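Aromatic-L-amino-acid decarboxylase (Catharanthus roseus, PDB 6EEW) catalyses the pyridoxal 5'-phosphate-dependent decarboxylation of L-tryptophan to tryptamine and of 5-hydroxy-L-tryptophan to serotonin, working as a homodimer. Local coordinates at residues G192-F206 with G214-T226. Numbering follows the deposited sequence.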
loop_
_atom_site.group_PDB
_atom_site.type_symbol
_atom_site.label_atom_id
_atom_site.label_comp_id
_atom_site.label_asym_id
_atom_site.label_seq_id
_atom_site.Cartn_x
_atom_site.Cartn_y
_atom_site.Cartn_z
ATOM N N GLY A 192 17.722 9.835 21.049
ATOM C CA GLY A 192 19.045 10.213 20.591
ATOM C C GLY A 192 20.142 9.213 20.897
ATOM O O GLY A 192 21.287 9.439 20.498
ATOM N N LYS A 193 19.834 8.144 21.635
ATOM C CA LYS A 193 20.783 7.081 21.951
ATOM C C LYS A 193 20.604 5.831 21.101
ATOM O O LYS A 193 21.489 4.969 21.110
ATOM C CB LYS A 193 20.652 6.683 23.426
ATOM C CG LYS A 193 20.970 7.810 24.372
ATOM C CD LYS A 193 20.819 7.407 25.827
ATOM C CE LYS A 193 21.164 8.576 26.734
ATOM N NZ LYS A 193 21.092 8.222 28.178
ATOM N N LEU A 194 19.487 5.705 20.385
ATOM C CA LEU A 194 19.122 4.449 19.737
ATOM C C LEU A 194 19.871 4.292 18.417
ATOM O O LEU A 194 19.792 5.160 17.538
ATOM C CB LEU A 194 17.612 4.401 19.517
ATOM C CG LEU A 194 16.792 4.767 20.759
ATOM C CD1 LEU A 194 15.305 4.517 20.527
ATOM C CD2 LEU A 194 17.288 4.040 22.004
ATOM N N VAL A 195 20.586 3.180 18.270
ATOM C CA VAL A 195 21.409 2.924 17.094
ATOM C C VAL A 195 20.805 1.779 16.299
ATOM O O VAL A 195 20.397 0.758 16.866
ATOM C CB VAL A 195 22.864 2.606 17.479
ATOM C CG1 VAL A 195 23.701 2.336 16.225
ATOM C CG2 VAL A 195 23.436 3.752 18.275
ATOM N N CYS A 196 20.753 1.950 14.982
ATOM C CA CYS A 196 20.284 0.925 14.068
ATOM C C CYS A 196 21.456 0.462 13.220
ATOM O O CYS A 196 22.322 1.269 12.863
ATOM C CB CYS A 196 19.173 1.445 13.150
ATOM S SG CYS A 196 17.637 1.914 13.969
ATOM N N TYR A 197 21.475 -0.835 12.893
ATOM C CA TYR A 197 22.568 -1.461 12.164
ATOM C C TYR A 197 22.032 -2.133 10.903
ATOM O O TYR A 197 20.971 -2.769 10.929
ATOM C CB TYR A 197 23.298 -2.492 13.043
ATOM C CG TYR A 197 23.769 -1.960 14.390
ATOM C CD1 TYR A 197 22.947 -2.010 15.507
ATOM C CD2 TYR A 197 25.042 -1.433 14.543
ATOM C CE1 TYR A 197 23.380 -1.528 16.738
ATOM C CE2 TYR A 197 25.488 -0.953 15.772
ATOM C CZ TYR A 197 24.652 -1.005 16.865
ATOM O OH TYR A 197 25.091 -0.527 18.079
ATOM N N GLY A 198 22.737 -1.947 9.790
ATOM C CA GLY A 198 22.406 -2.650 8.558
ATOM C C GLY A 198 23.640 -2.863 7.707
ATOM O O GLY A 198 24.597 -2.090 7.774
ATOM N N SER A 199 23.606 -3.898 6.869
ATOM C CA SER A 199 24.712 -4.130 5.948
ATOM C C SER A 199 24.896 -2.958 4.988
ATOM O O SER A 199 23.931 -2.329 4.549
ATOM C CB SER A 199 24.477 -5.405 5.138
ATOM O OG SER A 199 25.337 -5.421 4.008
ATOM N N ASP A 200 26.157 -2.695 4.622
ATOM C CA ASP A 200 26.433 -1.722 3.569
ATOM C C ASP A 200 25.941 -2.183 2.206
ATOM O O ASP A 200 25.995 -1.404 1.248
ATOM C CB ASP A 200 27.931 -1.400 3.517
ATOM C CG ASP A 200 28.784 -2.602 3.114
ATOM O OD1 ASP A 200 28.207 -3.652 2.750
ATOM O OD2 ASP A 200 30.028 -2.502 3.174
ATOM N N GLN A 201 25.434 -3.406 2.110
ATOM C CA GLN A 201 24.791 -3.930 0.913
ATOM C C GLN A 201 23.304 -3.626 0.883
ATOM O O GLN A 201 22.612 -4.037 -0.057
ATOM C CB GLN A 201 25.021 -5.445 0.792
ATOM C CG GLN A 201 26.481 -5.823 0.731
ATOM C CD GLN A 201 27.155 -5.151 -0.432
ATOM O OE1 GLN A 201 26.714 -5.275 -1.570
ATOM N NE2 GLN A 201 28.233 -4.433 -0.157
ATOM N N THR A 202 22.784 -2.998 1.927
ATOM C CA THR A 202 21.409 -2.511 1.949
ATOM C C THR A 202 21.427 -1.058 2.408
ATOM O O THR A 202 20.982 -0.744 3.512
ATOM C CB THR A 202 20.551 -3.357 2.866
ATOM O OG1 THR A 202 21.087 -3.292 4.191
ATOM C CG2 THR A 202 20.540 -4.802 2.379
ATOM N N HIS A 203 21.993 -0.177 1.584
ATOM C CA HIS A 203 22.149 1.221 1.966
ATOM C C HIS A 203 21.216 2.153 1.198
ATOM O O HIS A 203 21.319 3.373 1.355
ATOM C CB HIS A 203 23.596 1.687 1.776
ATOM C CG HIS A 203 23.986 1.883 0.345
ATOM N ND1 HIS A 203 24.287 0.837 -0.498
ATOM C CD2 HIS A 203 24.107 3.010 -0.397
ATOM C CE1 HIS A 203 24.587 1.310 -1.696
ATOM N NE2 HIS A 203 24.485 2.626 -1.662
ATOM N N THR A 204 20.320 1.620 0.363
ATOM C CA THR A 204 19.376 2.472 -0.344
ATOM C C THR A 204 18.014 2.550 0.325
ATOM O O THR A 204 17.401 3.622 0.331
ATOM C CB THR A 204 19.176 1.964 -1.777
ATOM O OG1 THR A 204 20.424 1.515 -2.317
ATOM C CG2 THR A 204 18.622 3.071 -2.655
ATOM N N MET A 205 17.547 1.458 0.917
ATOM C CA MET A 205 16.218 1.375 1.514
ATOM C C MET A 205 16.239 1.445 3.032
ATOM O O MET A 205 15.414 2.135 3.636
ATOM C CB MET A 205 15.546 0.068 1.057
ATOM C CG MET A 205 14.240 -0.317 1.756
ATOM S SD MET A 205 14.429 -1.266 3.286
ATOM C CE MET A 205 15.204 -2.767 2.683
ATOM N N PHE A 206 17.208 0.767 3.644
ATOM C CA PHE A 206 17.252 0.633 5.099
ATOM C C PHE A 206 17.525 1.956 5.808
ATOM O O PHE A 206 16.809 2.282 6.774
ATOM C CB PHE A 206 18.292 -0.438 5.447
ATOM C CG PHE A 206 18.745 -0.417 6.865
ATOM C CD1 PHE A 206 17.934 -0.892 7.886
ATOM C CD2 PHE A 206 19.979 0.119 7.176
ATOM C CE1 PHE A 206 18.379 -0.856 9.210
ATOM C CE2 PHE A 206 20.434 0.162 8.491
ATOM C CZ PHE A 206 19.630 -0.325 9.509
ATOM N N GLY A 214 12.623 8.385 12.729
ATOM C CA GLY A 214 13.183 9.370 13.620
ATOM C C GLY A 214 14.539 9.030 14.185
ATOM O O GLY A 214 15.025 9.751 15.063
ATOM N N ILE A 215 15.186 7.972 13.692
ATOM C CA ILE A 215 16.535 7.673 14.144
ATOM C C ILE A 215 17.435 8.842 13.780
ATOM O O ILE A 215 17.379 9.357 12.654
ATOM C CB ILE A 215 17.038 6.365 13.510
ATOM C CG1 ILE A 215 16.022 5.239 13.698
ATOM C CG2 ILE A 215 18.336 5.925 14.179
ATOM C CD1 ILE A 215 15.848 4.820 15.145
ATOM N N TYR A 216 18.232 9.306 14.742
ATOM C CA TYR A 216 19.141 10.398 14.448
ATOM C C TYR A 216 20.047 10.012 13.281
ATOM O O TYR A 216 20.416 8.842 13.131
ATOM C CB TYR A 216 19.983 10.751 15.668
ATOM C CG TYR A 216 19.274 11.552 16.736
ATOM C CD1 TYR A 216 17.884 11.511 16.888
ATOM C CD2 TYR A 216 19.996 12.369 17.584
ATOM C CE1 TYR A 216 17.247 12.262 17.879
ATOM C CE2 TYR A 216 19.379 13.116 18.570
ATOM C CZ TYR A 216 18.009 13.071 18.718
ATOM O OH TYR A 216 17.427 13.845 19.714
ATOM N N PRO A 217 20.403 10.976 12.430
ATOM C CA PRO A 217 21.236 10.655 11.260
ATOM C C PRO A 217 22.500 9.880 11.595
ATOM O O PRO A 217 22.831 8.916 10.891
ATOM C CB PRO A 217 21.559 12.040 10.692
ATOM C CG PRO A 217 20.341 12.848 11.030
ATOM C CD PRO A 217 19.866 12.346 12.370
ATOM N N ASN A 218 23.216 10.276 12.650
ATOM C CA ASN A 218 24.455 9.622 13.039
ATOM C C ASN A 218 24.254 8.299 13.767
ATOM O O ASN A 218 25.247 7.625 14.059
ATOM C CB ASN A 218 25.294 10.560 13.910
ATOM C CG ASN A 218 25.922 11.674 13.117
ATOM O OD1 ASN A 218 26.212 11.505 11.930
ATOM N ND2 ASN A 218 26.135 12.825 13.757
ATOM N N ASN A 219 23.020 7.897 14.061
ATOM C CA ASN A 219 22.778 6.628 14.730
ATOM C C ASN A 219 22.317 5.539 13.764
ATOM O O ASN A 219 21.826 4.491 14.206
ATOM C CB ASN A 219 21.760 6.806 15.857
ATOM C CG ASN A 219 22.291 7.667 16.985
ATOM O OD1 ASN A 219 23.459 8.050 16.992
ATOM N ND2 ASN A 219 21.444 7.939 17.970
ATOM N N ILE A 220 22.468 5.769 12.463
ATOM C CA ILE A 220 22.197 4.789 11.420
ATOM C C ILE A 220 23.551 4.298 10.927
ATOM O O ILE A 220 24.299 5.071 10.321
ATOM C CB ILE A 220 21.385 5.401 10.272
ATOM C CG1 ILE A 220 20.054 5.961 10.781
ATOM C CG2 ILE A 220 21.140 4.375 9.181
ATOM C CD1 ILE A 220 19.222 6.665 9.706
ATOM N N ARG A 221 23.895 3.036 11.214
ATOM C CA ARG A 221 25.238 2.504 10.990
ATOM C C ARG A 221 25.221 1.377 9.962
ATOM O O ARG A 221 24.521 0.370 10.142
ATOM C CB ARG A 221 25.851 2.053 12.315
ATOM C CG ARG A 221 25.833 3.168 13.373
ATOM C CD ARG A 221 26.794 2.885 14.513
ATOM N NE ARG A 221 28.168 2.819 14.034
ATOM C CZ ARG A 221 29.159 2.237 14.700
ATOM N NH1 ARG A 221 28.922 1.670 15.873
ATOM N NH2 ARG A 221 30.387 2.218 14.192
ATOM N N LEU A 222 25.998 1.551 8.887
ATOM C CA LEU A 222 26.184 0.522 7.867
ATOM C C LEU A 222 27.436 -0.306 8.170
ATOM O O LEU A 222 28.552 0.226 8.221
ATOM C CB LEU A 222 26.301 1.159 6.483
ATOM C CG LEU A 222 25.168 1.973 5.852
ATOM C CD1 LEU A 222 25.613 2.363 4.445
ATOM C CD2 LEU A 222 23.857 1.209 5.815
ATOM N N ILE A 223 27.255 -1.610 8.329
ATOM C CA ILE A 223 28.335 -2.541 8.636
ATOM C C ILE A 223 29.145 -2.806 7.370
ATOM O O ILE A 223 28.616 -3.351 6.389
ATOM C CB ILE A 223 27.786 -3.841 9.230
ATOM C CG1 ILE A 223 26.853 -3.523 10.390
ATOM C CG2 ILE A 223 28.922 -4.688 9.742
ATOM C CD1 ILE A 223 25.919 -4.657 10.720
ATOM N N PRO A 224 30.417 -2.441 7.348
ATOM C CA PRO A 224 31.241 -2.701 6.162
ATOM C C PRO A 224 31.393 -4.191 5.884
ATOM O O PRO A 224 31.541 -5.005 6.797
ATOM C CB PRO A 224 32.590 -2.062 6.521
ATOM C CG PRO A 224 32.566 -1.930 8.028
ATOM C CD PRO A 224 31.139 -1.667 8.373
ATOM N N THR A 225 31.342 -4.539 4.602
ATOM C CA THR A 225 31.476 -5.914 4.161
ATOM C C THR A 225 32.546 -5.981 3.083
ATOM O O THR A 225 32.824 -4.991 2.402
ATOM C CB THR A 225 30.171 -6.473 3.601
ATOM O OG1 THR A 225 29.841 -5.783 2.389
ATOM C CG2 THR A 225 29.049 -6.335 4.609
ATOM N N THR A 226 33.152 -7.157 2.950
ATOM C CA THR A 226 34.256 -7.364 2.025
ATOM C C THR A 226 34.039 -8.635 1.211
ATOM O O THR A 226 33.243 -9.518 1.570
ATOM C CB THR A 226 35.592 -7.429 2.771
ATOM O OG1 THR A 226 35.683 -8.677 3.462
ATOM C CG2 THR A 226 35.698 -6.291 3.777
#
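Cys196 and Gly198 each bond through both N and O to the strand 220-223 side, in parallel register: Cys196 N meets Asn219 O at 2.9 Å, Arg221 N binds Cys196 O, Gly198 N binds Arg221 O, and Ile223 N reaches Gly198 O. Asp200 N extends the series to Ile223 O. Beyond this run, the Asp200 carboxylate holds Thr225 twice. Thr225 OG1 donates to the syn lone pair of OD1 (2.7 Å), while Thr225 N meets OD2 (2.8 Å) from above the carboxylate plane. Chi1 of 65° sets Asp200 CG between its own N and C, aimed at Thr225, and Gln201 NE2 adds a bond to OD1. With an alanine here, Thr225 N and OG1 would probably lose both carboxylate acceptors, and the chain after Pro224 would be freer to shift. At the other end, Asn219 ND2 bonds weakly to Gly192 O (2.9 Å), and Gly192 CA sits over the Tyr216 ring face, 3.6 Å from its centroid, a CH-pi contact. Apolar contacts line both faces: with Cys196 and Leu222, SG on Ile215 CD1 (3.6 Å) and the Phe206 ring edge on Leu222 CD2; on Tyr197's face, Val195 CG1 on Arg221 CD (3.6 Å), whose guanidinium salt-bridges Asp245. Strand 220-223 thus closes a beta-alpha-beta unit at the sheet margin, and Asp200-Thr225 bonds tie its end to the turn leading to His203, an L-tryptophan-binding residue.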